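PDB 3GXH: putative phosphatase (DUF442), which probably hydrolyses phosphate esters as a cysteine-dependent phosphatase related to the protein tyrosine phosphatases. Local coordinates for residues G11-Q16 / C104-R109; L23-P28 / D99-C104; V44-P49 / Y70-V75; R109-A114 / T132-E137. One frame throughout, in Å; residues are numbered along the deposited sequence.

Interaction 1. Residues G11-Q16 / C104-R109; sequences GIRALQ and CLANYR. With SO4 (sulfate ion), chain D; SO4 (sulfate ion), chain F; SO4 (sulfate ion), chain E; EDO (1,2-ethanediol), chain G.
The Arg13 guanidinium lies with one face over Ala106 CA and Leu105 O. At its edges, near its plane, lie a sulfate and an ethanediol, both probably from the crystallisation liquor. Arg13 NH2 bonds in plane to O3 of sulfate E at 2.8 Å (158° at the hydrogen), and Arg13 NH1 bonds to the ethanediol O2. The side chain is extended, with CG opposite the backbone N (chi1 -175°), which carries the flat group along the 104-109 loop. There Arg13 NH1 meets Leu105 CD1 at 3.5 Å. The Tyr108 ring has O4 of the same sulfate at its edge. Asn107 ND2 donates an N-H to Ala14 O at 2.9 Å. This bond is bent (137°), and the acceptor is tilted out of the amide plane. Ala14 CB packs on Asn107 CB at 3.7 Å. Leu105 N bonds to O3 of sulfate D at 2.8 Å, and Tyr108 N bonds to its O1 at 2.9 Å. The bound anion suggests a phosphate-binding loop like that of tyrosine phosphatases, here with four residues between Cys104 and Arg109. The 11-16 loop joins helix 3-7 to strand 16-19. It packs against the turn from strand 100-103 into helix 108-120.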
loop_
_atom_site.group_PDB
_atom_site.type_symbol
_atom_site.label_atom_id
_atom_site.label_comp_id
_atom_site.label_asym_id
_atom_site.label_seq_id
_atom_site.Cartn_x
_atom_site.Cartn_y
_atom_site.Cartn_z
ATOM N N GLY A 11 13.322 -2.196 8.881
ATOM C CA GLY A 11 13.819 -3.404 8.217
ATOM C C GLY A 11 12.839 -3.991 7.247
ATOM O O GLY A 11 13.204 -4.889 6.487
ATOM N N ILE A 12 11.604 -3.476 7.175
ATOM C CA ILE A 12 10.618 -3.923 6.182
ATOM C C ILE A 12 10.988 -3.378 4.803
ATOM O O ILE A 12 11.289 -2.188 4.592
ATOM C CB ILE A 12 9.206 -3.531 6.579
ATOM C CG1 ILE A 12 8.881 -4.206 7.881
ATOM C CG2 ILE A 12 8.184 -3.878 5.510
ATOM C CD1 ILE A 12 7.599 -3.692 8.554
ATOM N N ARG A 13 11.012 -4.311 3.856
ATOM C CA ARG A 13 11.365 -3.970 2.506
ATOM C C ARG A 13 10.586 -2.790 1.957
ATOM O O ARG A 13 9.371 -2.779 1.987
ATOM C CB ARG A 13 11.121 -5.185 1.559
ATOM C CG ARG A 13 11.569 -5.006 0.128
ATOM C CD ARG A 13 11.371 -6.278 -0.652
ATOM N NE ARG A 13 11.843 -6.100 -2.010
ATOM C CZ ARG A 13 11.868 -7.098 -2.897
ATOM N NH1 ARG A 13 11.442 -8.303 -2.564
ATOM N NH2 ARG A 13 12.282 -6.834 -4.131
ATOM N N ALA A 14 11.302 -1.789 1.450
ATOM C CA ALA A 14 10.707 -0.630 0.765
ATOM C C ALA A 14 9.665 0.108 1.583
ATOM O O ALA A 14 8.762 0.747 1.020
ATOM C CB ALA A 14 10.152 -1.031 -0.609
ATOM N N LEU A 15 9.800 0.091 2.904
ATOM C CA LEU A 15 8.849 0.812 3.772
ATOM C C LEU A 15 8.966 2.315 3.670
ATOM O O LEU A 15 10.070 2.881 3.738
ATOM C CB LEU A 15 8.956 0.340 5.222
ATOM C CG LEU A 15 7.776 0.886 6.094
ATOM C CD1 LEU A 15 7.115 -0.154 6.926
ATOM C CD2 LEU A 15 8.399 1.929 6.925
ATOM N N GLN A 16 7.826 2.968 3.495
ATOM C CA GLN A 16 7.769 4.415 3.420
ATOM C C GLN A 16 6.516 4.902 4.067
ATOM O O GLN A 16 5.395 4.565 3.620
ATOM C CB GLN A 16 7.776 4.892 1.962
ATOM C CG GLN A 16 7.871 6.424 1.814
ATOM C CD GLN A 16 8.066 6.890 0.379
ATOM O OE1 GLN A 16 8.694 6.215 -0.432
ATOM N NE2 GLN A 16 7.521 8.042 0.064
ATOM N N CYS A 104 2.768 -4.392 -1.142
ATOM C CA CYS A 104 2.854 -5.388 -2.182
ATOM C C CYS A 104 4.219 -6.086 -2.005
ATOM O O CYS A 104 4.565 -6.386 -0.838
ATOM C CB CYS A 104 2.644 -4.773 -3.575
ATOM S SG CYS A 104 3.555 -3.218 -3.738
ATOM N N LEU A 105 4.972 -6.370 -3.059
ATOM C CA LEU A 105 6.274 -7.014 -2.868
ATOM C C LEU A 105 7.378 -5.999 -2.683
ATOM O O LEU A 105 8.207 -6.154 -1.807
ATOM C CB LEU A 105 6.615 -7.934 -4.039
ATOM C CG LEU A 105 7.960 -8.659 -3.990
ATOM C CD1 LEU A 105 8.115 -9.448 -2.724
ATOM C CD2 LEU A 105 8.168 -9.514 -5.235
ATOM N N ALA A 106 7.377 -4.970 -3.526
ATOM C CA ALA A 106 8.412 -3.958 -3.528
ATOM C C ALA A 106 7.965 -2.486 -3.520
ATOM O O ALA A 106 8.731 -1.587 -3.831
ATOM C CB ALA A 106 9.410 -4.233 -4.695
ATOM N N ASN A 107 6.716 -2.295 -3.151
ATOM C CA ASN A 107 6.102 -0.999 -2.972
ATOM C C ASN A 107 5.886 -0.217 -4.261
ATOM O O ASN A 107 5.714 0.993 -4.187
ATOM C CB ASN A 107 6.829 -0.144 -1.915
ATOM C CG ASN A 107 5.890 0.900 -1.219
ATOM O OD1 ASN A 107 4.686 0.907 -1.421
ATOM N ND2 ASN A 107 6.469 1.716 -0.381
ATOM N N TYR A 108 5.782 -0.882 -5.418
ATOM C CA TYR A 108 5.408 -0.145 -6.643
ATOM C C TYR A 108 3.893 0.048 -6.655
ATOM O O TYR A 108 3.379 1.177 -6.605
ATOM C CB TYR A 108 5.834 -0.873 -7.892
ATOM C CG TYR A 108 7.278 -0.684 -8.250
ATOM C CD1 TYR A 108 8.288 -1.232 -7.495
ATOM C CD2 TYR A 108 7.622 -0.028 -9.405
ATOM C CE1 TYR A 108 9.629 -1.128 -7.906
ATOM C CE2 TYR A 108 8.973 0.109 -9.816
ATOM C CZ TYR A 108 9.954 -0.455 -9.037
ATOM O OH TYR A 108 11.301 -0.369 -9.426
ATOM N N ARG A 109 3.123 -1.027 -6.656
ATOM C CA ARG A 109 1.656 -0.922 -6.628
ATOM C C ARG A 109 1.218 -0.054 -5.445
ATOM O O ARG A 109 0.362 0.867 -5.611
ATOM C CB ARG A 109 0.983 -2.288 -6.468
ATOM C CG ARG A 109 1.041 -3.182 -7.678
ATOM C CD ARG A 109 0.851 -4.611 -7.112
ATOM N NE ARG A 109 0.697 -5.705 -8.051
ATOM C CZ ARG A 109 1.690 -6.402 -8.571
ATOM N NH1 ARG A 109 2.966 -6.023 -8.461
ATOM N NH2 ARG A 109 1.415 -7.451 -9.312
HETATM S S SO4 D . 5.458 -4.510 -6.676
HETATM O O1 SO4 D . 6.377 -3.631 -6.020
HETATM O O2 SO4 D . 6.036 -5.073 -7.895
HETATM O O3 SO4 D . 5.105 -5.608 -5.784
HETATM O O4 SO4 D . 4.207 -3.775 -6.945
HETATM S S SO4 F . 14.454 -1.718 0.088
HETATM O O1 SO4 F . 14.926 -0.401 -0.205
HETATM O O2 SO4 F . 13.342 -2.003 -0.798
HETATM O O3 SO4 F . 15.467 -2.771 -0.170
HETATM O O4 SO4 F . 14.081 -1.761 1.440
HETATM S S SO4 E . 13.508 -3.210 -6.036
HETATM O O1 SO4 E . 14.034 -2.325 -4.983
HETATM O O2 SO4 E . 14.410 -3.345 -7.190
HETATM O O3 SO4 E . 13.245 -4.512 -5.453
HETATM O O4 SO4 E . 12.310 -2.549 -6.432
HETATM C C1 EDO G . 9.759 -10.692 1.572
HETATM O O1 EDO G . 9.416 -10.701 2.794
HETATM C C2 EDO G . 10.714 -9.516 1.290
HETATM O O2 EDO G . 11.101 -9.589 -0.065
#

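Interaction 2. Residues L23-P28 / D99-C104. With EDO (1,2-ethanediol), chain G.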
loop_
_atom_site.group_PDB
_atom_site.type_symbol
_atom_site.label_atom_id
_atom_site.label_comp_id
_atom_site.label_asym_id
_atom_site.label_seq_id
_atom_site.Cartn_x
_atom_site.Cartn_y
_atom_site.Cartn_z
ATOM N N LEU A 23 1.105 3.808 6.068
ATOM C CA LEU A 23 2.359 3.254 5.652
ATOM C C LEU A 23 2.172 2.566 4.320
ATOM O O LEU A 23 1.117 1.997 4.045
ATOM C CB LEU A 23 2.834 2.233 6.662
ATOM C CG LEU A 23 3.083 2.703 8.076
ATOM C CD1 LEU A 23 3.507 1.558 8.948
ATOM C CD2 LEU A 23 4.138 3.833 8.077
ATOM N N SER A 24 3.196 2.598 3.465
ATOM C CA SER A 24 3.257 1.754 2.263
ATOM C C SER A 24 4.549 0.946 2.352
ATOM O O SER A 24 5.531 1.398 2.911
ATOM C CB SER A 24 3.189 2.581 0.984
ATOM O OG SER A 24 4.370 3.402 0.828
ATOM N N SER A 25 4.551 -0.256 1.810
ATOM C CA SER A 25 5.763 -1.062 1.813
ATOM C C SER A 25 5.755 -2.158 0.801
ATOM O O SER A 25 4.761 -2.424 0.119
ATOM C CB SER A 25 6.010 -1.667 3.197
ATOM O OG SER A 25 5.169 -2.767 3.520
ATOM N N GLY A 26 6.894 -2.825 0.744
ATOM C CA GLY A 26 6.987 -4.133 0.168
ATOM C C GLY A 26 6.571 -5.211 1.135
ATOM O O GLY A 26 5.855 -4.991 2.105
ATOM N N LEU A 27 6.989 -6.468 0.873
ATOM C CA LEU A 27 6.356 -7.596 1.555
ATOM C C LEU A 27 6.945 -7.846 2.928
ATOM O O LEU A 27 8.112 -8.225 3.015
ATOM C CB LEU A 27 6.531 -8.859 0.697
ATOM C CG LEU A 27 5.906 -10.160 1.238
ATOM C CD1 LEU A 27 4.439 -9.992 1.463
ATOM C CD2 LEU A 27 6.192 -11.281 0.241
ATOM N N PRO A 28 6.178 -7.679 3.997
ATOM C CA PRO A 28 6.700 -8.064 5.315
ATOM C C PRO A 28 6.888 -9.556 5.436
ATOM O O PRO A 28 6.060 -10.282 4.894
ATOM C CB PRO A 28 5.629 -7.544 6.319
ATOM C CG PRO A 28 4.874 -6.517 5.484
ATOM C CD PRO A 28 4.828 -7.132 4.127
ATOM N N ASP A 99 -4.811 3.071 11.716
ATOM C CA ASP A 99 -3.474 3.044 11.129
ATOM C C ASP A 99 -3.362 1.874 10.162
ATOM O O ASP A 99 -3.639 0.742 10.539
ATOM C CB ASP A 99 -2.415 2.944 12.194
ATOM C CG ASP A 99 -2.297 4.247 12.971
ATOM O OD1 ASP A 99 -2.058 5.288 12.345
ATOM O OD2 ASP A 99 -2.555 4.228 14.162
ATOM N N VAL A 100 -3.038 2.170 8.913
ATOM C CA VAL A 100 -3.089 1.223 7.802
ATOM C C VAL A 100 -1.705 1.069 7.174
ATOM O O VAL A 100 -0.965 2.053 6.982
ATOM C CB VAL A 100 -4.041 1.733 6.737
ATOM C CG1 VAL A 100 -4.105 0.786 5.510
ATOM C CG2 VAL A 100 -5.462 1.990 7.346
ATOM N N LEU A 101 -1.371 -0.163 6.846
ATOM C CA LEU A 101 -0.296 -0.464 5.898
ATOM C C LEU A 101 -0.888 -0.947 4.597
ATOM O O LEU A 101 -1.717 -1.890 4.645
ATOM C CB LEU A 101 0.603 -1.589 6.447
ATOM C CG LEU A 101 1.611 -2.146 5.445
ATOM C CD1 LEU A 101 2.653 -1.079 5.038
ATOM C CD2 LEU A 101 2.341 -3.378 5.942
ATOM N N VAL A 102 -0.523 -0.335 3.481
ATOM C CA VAL A 102 -0.831 -0.916 2.175
ATOM C C VAL A 102 0.493 -1.415 1.612
ATOM O O VAL A 102 1.493 -0.673 1.639
ATOM C CB VAL A 102 -1.576 0.038 1.254
ATOM C CG1 VAL A 102 -0.812 1.378 1.021
ATOM C CG2 VAL A 102 -1.986 -0.616 -0.064
ATOM N N HIS A 103 0.528 -2.644 1.128
ATOM C CA HIS A 103 1.781 -3.205 0.629
ATOM C C HIS A 103 1.623 -4.088 -0.559
ATOM O O HIS A 103 0.538 -4.547 -0.899
ATOM C CB HIS A 103 2.492 -3.977 1.755
ATOM C CG HIS A 103 1.992 -5.376 1.932
ATOM N ND1 HIS A 103 2.509 -6.427 1.180
ATOM C CD2 HIS A 103 1.065 -5.918 2.756
ATOM C CE1 HIS A 103 1.884 -7.546 1.541
ATOM N NE2 HIS A 103 0.992 -7.265 2.469
ATOM N N CYS A 104 2.768 -4.392 -1.142
ATOM C CA CYS A 104 2.854 -5.388 -2.182
ATOM C C CYS A 104 4.219 -6.086 -2.005
ATOM O O CYS A 104 4.565 -6.386 -0.838
ATOM C CB CYS A 104 2.644 -4.773 -3.575
ATOM S SG CYS A 104 3.555 -3.218 -3.738
HETATM C C1 EDO G . 9.759 -10.692 1.572
HETATM O O1 EDO G . 9.416 -10.701 2.794
HETATM C C2 EDO G . 10.714 -9.516 1.290
HETATM O O2 EDO G . 11.101 -9.589 -0.065
#
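Pro28 sits on the imidazole of His103. Its CD lies over the centre of one ring face, 3.9 Å from the centroid, as a CH-pi contact. Leu27 comes in obliquely and brings CD1 to 3.5 Å from His103 CE1. The ring cannot turn easily, because His103 ND1 donates to Cys104 O at 2.9 Å, in the ring plane and nearly straight (175°). NE2 is held by Glu59. Next to the histidine, Ser25 OG touches His103 CB and Leu101 CD1, both at 3.4 Å. The hydroxyl sits between its own N and carbonyl carbon (chi1 76°), from where Ser25 OG donates to a lone pair of Gly26 O at 2.7 Å. Leu101 reaches back to Leu23, CD1 to CB at 3.7 Å. Leu23, Ser25, Leu101 and His103 share one face of the sheet, while Ser24 and Val102 lie on the other. The backbones run parallel. They are tied by bonds such as Leu23 N to Val100 O at 2.9 Å, and the last is Cys104 N to Ser25 O. A central strand that ends at a histidine and is followed at once by a cysteine opening an anion-binding loop is characteristic of the tyrosine phosphatase fold.

Interaction 3. Residues V44-P49 / Y70-V75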
loop_
_atom_site.group_PDB
_atom_site.type_symbol
_atom_site.label_atom_id
_atom_site.label_comp_id
_atom_site.label_asym_id
_atom_site.label_seq_id
_atom_site.Cartn_x
_atom_site.Cartn_y
_atom_site.Cartn_z
ATOM N N VAL A 44 -3.917 -4.277 7.539
ATOM C CA VAL A 44 -3.007 -4.494 6.452
ATOM C C VAL A 44 -3.806 -4.715 5.178
ATOM O O VAL A 44 -4.689 -5.602 5.183
ATOM C CB VAL A 44 -2.117 -5.727 6.696
ATOM C CG1 VAL A 44 -1.249 -6.010 5.454
ATOM C CG2 VAL A 44 -1.214 -5.505 7.921
ATOM N N ILE A 45 -3.544 -3.918 4.150
ATOM C CA ILE A 45 -4.165 -4.005 2.834
ATOM C C ILE A 45 -3.106 -4.517 1.884
ATOM O O ILE A 45 -2.105 -3.865 1.655
ATOM C CB ILE A 45 -4.784 -2.674 2.360
ATOM C CG1 ILE A 45 -5.767 -2.147 3.414
ATOM C CG2 ILE A 45 -5.410 -2.885 0.974
ATOM C CD1 ILE A 45 -6.342 -0.798 3.040
ATOM N N ASN A 46 -3.321 -5.729 1.366
ATOM C CA ASN A 46 -2.359 -6.449 0.527
ATOM C C ASN A 46 -2.811 -6.382 -0.903
ATOM O O ASN A 46 -3.904 -6.830 -1.254
ATOM C CB ASN A 46 -2.312 -7.901 0.972
ATOM C CG ASN A 46 -1.370 -8.748 0.162
ATOM O OD1 ASN A 46 -0.505 -8.230 -0.597
ATOM N ND2 ASN A 46 -1.572 -10.071 0.277
ATOM N N LEU A 47 -1.969 -5.761 -1.741
ATOM C CA LEU A 47 -2.198 -5.630 -3.208
ATOM C C LEU A 47 -1.461 -6.684 -4.039
ATOM O O LEU A 47 -1.581 -6.689 -5.249
ATOM C CB LEU A 47 -1.790 -4.237 -3.708
ATOM C CG LEU A 47 -2.349 -3.038 -2.976
ATOM C CD1 LEU A 47 -1.840 -1.748 -3.601
ATOM C CD2 LEU A 47 -3.893 -3.026 -2.880
HETATM N N MSE A 48 -0.673 -7.523 -3.378
HETATM C CA MSE A 48 0.112 -8.545 -4.056
HETATM C C MSE A 48 -0.712 -9.791 -4.328
HETATM O O MSE A 48 -1.184 -10.418 -3.401
HETATM C CB MSE A 48 1.310 -8.894 -3.179
HETATM C CG MSE A 48 2.170 -10.029 -3.682
HETATM SE SE MSE A 48 3.649 -10.313 -2.473
HETATM C CE MSE A 48 4.769 -11.446 -3.607
ATOM N N PRO A 49 -0.836 -10.212 -5.584
ATOM C CA PRO A 49 -1.571 -11.447 -5.843
ATOM C C PRO A 49 -0.974 -12.649 -5.109
ATOM O O PRO A 49 0.257 -12.882 -5.109
ATOM C CB PRO A 49 -1.430 -11.626 -7.374
ATOM C CG PRO A 49 -1.243 -10.251 -7.899
ATOM C CD PRO A 49 -0.396 -9.574 -6.841
ATOM N N TYR A 70 -7.250 -7.695 8.013
ATOM C CA TYR A 70 -6.668 -8.031 6.739
ATOM C C TYR A 70 -7.639 -7.734 5.600
ATOM O O TYR A 70 -8.787 -8.166 5.643
ATOM C CB TYR A 70 -6.310 -9.526 6.730
ATOM C CG TYR A 70 -5.675 -9.979 5.444
ATOM C CD1 TYR A 70 -4.441 -9.464 5.079
ATOM C CD2 TYR A 70 -6.299 -10.879 4.586
ATOM C CE1 TYR A 70 -3.807 -9.847 3.911
ATOM C CE2 TYR A 70 -5.654 -11.274 3.416
ATOM C CZ TYR A 70 -4.398 -10.792 3.100
ATOM O OH TYR A 70 -3.756 -11.146 1.911
ATOM N N VAL A 71 -7.181 -7.003 4.600
ATOM C CA VAL A 71 -7.907 -6.719 3.358
ATOM C C VAL A 71 -7.051 -7.149 2.183
ATOM O O VAL A 71 -5.860 -6.723 2.095
ATOM C CB VAL A 71 -8.298 -5.231 3.257
ATOM C CG1 VAL A 71 -9.176 -5.013 2.028
ATOM C CG2 VAL A 71 -8.949 -4.718 4.539
ATOM N N TYR A 72 -7.608 -7.936 1.257
ATOM C CA TYR A 72 -6.894 -8.448 0.109
ATOM C C TYR A 72 -7.529 -7.894 -1.158
ATOM O O TYR A 72 -8.666 -8.188 -1.474
ATOM C CB TYR A 72 -6.974 -9.979 0.109
ATOM C CG TYR A 72 -6.367 -10.668 -1.074
ATOM C CD1 TYR A 72 -5.017 -10.433 -1.419
ATOM C CD2 TYR A 72 -7.084 -11.530 -1.838
ATOM C CE1 TYR A 72 -4.455 -11.123 -2.440
ATOM C CE2 TYR A 72 -6.508 -12.196 -2.927
ATOM C CZ TYR A 72 -5.187 -11.983 -3.212
ATOM O OH TYR A 72 -4.605 -12.659 -4.298
ATOM N N ILE A 73 -6.772 -7.069 -1.875
ATOM C CA ILE A 73 -7.162 -6.434 -3.128
ATOM C C ILE A 73 -6.043 -6.683 -4.135
ATOM O O ILE A 73 -5.198 -5.800 -4.358
ATOM C CB ILE A 73 -7.494 -4.924 -2.925
ATOM C CG1 ILE A 73 -8.560 -4.725 -1.873
ATOM C CG2 ILE A 73 -7.925 -4.268 -4.272
ATOM C CD1 ILE A 73 -8.804 -3.298 -1.449
ATOM N N PRO A 74 -6.004 -7.867 -4.749
ATOM C CA PRO A 74 -4.852 -8.147 -5.595
ATOM C C PRO A 74 -4.882 -7.318 -6.854
ATOM O O PRO A 74 -5.922 -7.203 -7.502
ATOM C CB PRO A 74 -5.043 -9.633 -5.938
ATOM C CG PRO A 74 -6.516 -9.893 -5.795
ATOM C CD PRO A 74 -6.902 -9.035 -4.609
ATOM N N VAL A 75 -3.733 -6.802 -7.254
ATOM C CA VAL A 75 -3.638 -5.910 -8.417
ATOM C C VAL A 75 -2.705 -6.593 -9.405
ATOM O O VAL A 75 -1.558 -6.951 -9.091
ATOM C CB VAL A 75 -3.069 -4.547 -8.026
ATOM C CG1 VAL A 75 -2.863 -3.645 -9.262
ATOM C CG2 VAL A 75 -3.996 -3.873 -7.026
#
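Asn46 and Tyr70 meet through a straight bond from ND2 to OH (2.9 Å, 173°). The hydroxyl lies in the plane of the amide, while the ring is turned 47° against it. The amide is buried and is gripped at both ends. Its OD1 accepts from Met48 N, a selenomethionine here, and this closes an Asx turn. With CG opposite the backbone N (chi1 179°), the amide reaches over toward the neighbouring strand.

The tight part is the backbone pairing and the face with Ile45. Asn46 N bonds to Val71 O at 2.8 Å. Asn46 O takes Ile73 N, and Leu47 O takes Val75 N, so pairing goes on past the strands proper. Ile45 CG1 lies alongside Val71 CB at 4.0 Å. Beyond the strands, Leu47 CB packs on Val75 CG2 at 4.0 Å, and Phe113 of helix 108-120 covers both of these residues. Pro49 CG approaches Val75 O at 3.5 Å.

The face with Tyr70 and Tyr72, and the Pro74 end, are more open to solvent, since strand 69-72 is at one edge of the sheet. The Tyr72 ring lies beside Asn46 and points the same way. Pro74 CD sits 3.5 Å above the plane of the Tyr72 ring. Met48 O lies at the ring edge, 3.5 Å from Tyr72 CE1, and the hydroxyl bonds to Asp50 N.

Strands 43-46 and 69-72 run parallel, joined by helix 59-65. This is a beta-alpha-beta crossover, which builds the parallel part of this mixed sheet, as in phosphatases of this type.

Interaction 4. Residues R109-A114 / T132-E137. With SO4 (sulfate ion), chain D.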
loop_
_atom_site.group_PDB
_atom_site.type_symbol
_atom_site.label_atom_id
_atom_site.label_comp_id
_atom_site.label_asym_id
_atom_site.label_seq_id
_atom_site.Cartn_x
_atom_site.Cartn_y
_atom_site.Cartn_z
ATOM N N ARG A 109 3.123 -1.027 -6.656
ATOM C CA ARG A 109 1.656 -0.922 -6.628
ATOM C C ARG A 109 1.218 -0.054 -5.445
ATOM O O ARG A 109 0.362 0.867 -5.611
ATOM C CB ARG A 109 0.983 -2.288 -6.468
ATOM C CG ARG A 109 1.041 -3.182 -7.678
ATOM C CD ARG A 109 0.851 -4.611 -7.112
ATOM N NE ARG A 109 0.697 -5.705 -8.051
ATOM C CZ ARG A 109 1.690 -6.402 -8.571
ATOM N NH1 ARG A 109 2.966 -6.023 -8.461
ATOM N NH2 ARG A 109 1.415 -7.451 -9.312
ATOM N N ALA A 110 1.713 -0.322 -4.236
ATOM C CA ALA A 110 1.238 0.339 -3.035
ATOM C C ALA A 110 1.555 1.819 -2.980
ATOM O O ALA A 110 0.705 2.619 -2.581
ATOM C CB ALA A 110 1.723 -0.418 -1.745
ATOM N N SER A 111 2.741 2.226 -3.379
ATOM C CA SER A 111 3.060 3.669 -3.369
ATOM C C SER A 111 2.224 4.426 -4.426
ATOM O O SER A 111 1.821 5.567 -4.164
ATOM C CB SER A 111 4.551 3.925 -3.547
ATOM O OG SER A 111 5.028 3.536 -4.836
ATOM N N ALA A 112 1.933 3.779 -5.551
ATOM C CA ALA A 112 1.073 4.379 -6.592
ATOM C C ALA A 112 -0.349 4.564 -6.050
ATOM O O ALA A 112 -0.964 5.596 -6.223
ATOM C CB ALA A 112 1.101 3.547 -7.883
ATOM N N PHE A 113 -0.861 3.535 -5.387
ATOM C CA PHE A 113 -2.213 3.594 -4.827
ATOM C C PHE A 113 -2.269 4.605 -3.680
ATOM O O PHE A 113 -3.246 5.341 -3.538
ATOM C CB PHE A 113 -2.706 2.209 -4.349
ATOM C CG PHE A 113 -3.316 1.348 -5.433
ATOM C CD1 PHE A 113 -2.787 1.289 -6.718
ATOM C CD2 PHE A 113 -4.385 0.524 -5.134
ATOM C CE1 PHE A 113 -3.339 0.464 -7.692
ATOM C CE2 PHE A 113 -4.916 -0.264 -6.121
ATOM C CZ PHE A 113 -4.408 -0.313 -7.365
ATOM N N ALA A 114 -1.209 4.676 -2.868
ATOM C CA ALA A 114 -1.168 5.682 -1.813
ATOM C C ALA A 114 -1.175 7.096 -2.406
ATOM O O ALA A 114 -1.875 7.992 -1.899
ATOM C CB ALA A 114 0.064 5.504 -0.908
ATOM N N THR A 132 8.613 7.241 -4.599
ATOM C CA THR A 132 10.054 7.010 -4.535
ATOM C C THR A 132 10.463 5.573 -4.936
ATOM O O THR A 132 11.442 5.398 -5.647
ATOM C CB THR A 132 10.598 7.460 -3.139
ATOM O OG1 THR A 132 10.586 8.902 -3.090
ATOM C CG2 THR A 132 12.026 6.969 -2.921
ATOM N N PRO A 133 9.686 4.552 -4.535
ATOM C CA PRO A 133 10.071 3.199 -4.903
ATOM C C PRO A 133 10.094 2.919 -6.363
ATOM O O PRO A 133 10.729 1.961 -6.766
ATOM C CB PRO A 133 8.989 2.335 -4.223
ATOM C CG PRO A 133 8.606 3.137 -3.018
ATOM C CD PRO A 133 8.562 4.532 -3.571
ATOM N N TRP A 134 9.428 3.748 -7.169
ATOM C CA TRP A 134 9.401 3.603 -8.613
ATOM C C TRP A 134 10.718 3.956 -9.256
ATOM O O TRP A 134 10.920 3.678 -10.421
ATOM C CB TRP A 134 8.246 4.413 -9.277
ATOM C CG TRP A 134 6.941 3.779 -9.037
ATOM C CD1 TRP A 134 6.291 3.697 -7.845
ATOM C CD2 TRP A 134 6.100 3.122 -9.997
ATOM N NE1 TRP A 134 5.103 3.047 -8.005
ATOM C CE2 TRP A 134 4.974 2.642 -9.299
ATOM C CE3 TRP A 134 6.217 2.831 -11.361
ATOM C CZ2 TRP A 134 3.972 1.919 -9.918
ATOM C CZ3 TRP A 134 5.187 2.128 -11.979
ATOM C CH2 TRP A 134 4.083 1.694 -11.266
ATOM N N ASN A 135 11.578 4.634 -8.494
ATOM C CA ASN A 135 12.888 4.996 -8.972
ATOM C C ASN A 135 12.811 5.598 -10.349
ATOM O O ASN A 135 13.588 5.224 -11.231
ATOM C CB ASN A 135 13.780 3.748 -8.967
ATOM C CG ASN A 135 15.217 4.092 -8.834
ATOM O OD1 ASN A 135 16.016 3.815 -9.728
ATOM N ND2 ASN A 135 15.565 4.745 -7.730
ATOM N N ASP A 136 11.862 6.516 -10.535
ATOM C CA ASP A 136 11.608 7.187 -11.803
ATOM C C ASP A 136 11.264 6.302 -13.044
ATOM O O ASP A 136 11.499 6.711 -14.179
ATOM C CB ASP A 136 12.783 8.118 -12.148
ATOM N N GLU A 137 10.675 5.122 -12.832
ATOM C CA GLU A 137 10.387 4.172 -13.924
ATOM C C GLU A 137 8.940 4.242 -14.408
ATOM O O GLU A 137 8.514 3.458 -15.243
ATOM C CB GLU A 137 10.653 2.735 -13.440
ATOM C CG GLU A 137 12.135 2.452 -13.179
ATOM C CD GLU A 137 12.375 1.296 -12.234
ATOM O OE1 GLU A 137 11.439 0.546 -11.918
ATOM O OE2 GLU A 137 13.549 1.142 -11.824
HETATM S S SO4 D . 5.458 -4.510 -6.676
HETATM O O1 SO4 D . 6.377 -3.631 -6.020
HETATM O O2 SO4 D . 6.036 -5.073 -7.895
HETATM O O3 SO4 D . 5.105 -5.608 -5.784
HETATM O O4 SO4 D . 4.207 -3.775 -6.945
#
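Apolar contact is carried by Trp134, whose indole reaches the first turns of helix 108-120. Its CZ2 lies 3.9 Å from Ala112 CB, which approaches the ring obliquely. Pro133 adds a second touch, with CD 3.9 Å from Ser111 OG and the ring carbons beside Ser111 CB. In this way the short 3-10 segment 132-134 packs on the start of the helix.

The polar meeting is between Ser111 and the indole. Ser111 OG lies at the ring edge and in its plane, 3.2 Å from Trp134 NE1. The hydroxyl is placed between its own N and carbonyl carbon (chi1 66°), which turns it back along the helix, and there it bonds to Asn107 O. The indole N-H bonds to Tyr108 O. Both groups are thus tied to carbonyls at the start of the helix, which holds the indole against it. Trp134 also meets the rings of Tyr108 and Trp144, both at steep angles.

Hydrogen bonds to the anion come from Arg109. O4 of sulfate D receives both Arg109 N (3.0 Å, 171°) and Arg109 NH1 (3.0 Å, 162°), while O2 lies at the guanidinium edge. NE is bonded to Val75 O, which helps fix the direction of the arginine. The N-terminal end of the helix, with its partial positive charge, may add to the pull on the anion.

Backbone and side chain of one arginine gripping one anion oxygen at a helix start is consistent with the phosphate-binding site of tyrosine phosphatases.

Interactions 1, 2 and 4 share the passage from strand 100-103 into helix 108-120. Interaction 2 and interaction 1 have Cys104 in common, and their centres are 6 Å apart. Arg13 O and Gly26 N, at 2.8 Å, probably bond between them. Interaction 4 starts at Arg109, which interaction 1 also contains. Both border sulfate D, the likely marker of the active-site pocket, with Cys104 SG 3.3 Å from its O4. Interaction 3 extends the sheet on the far side of interaction 2, where Leu101 O meets Ile45 N at 2.8 Å. It reaches the pocket through Val75 O, 2.8 Å from Arg109 NE, although its centre is about 16 Å from that of interaction 4.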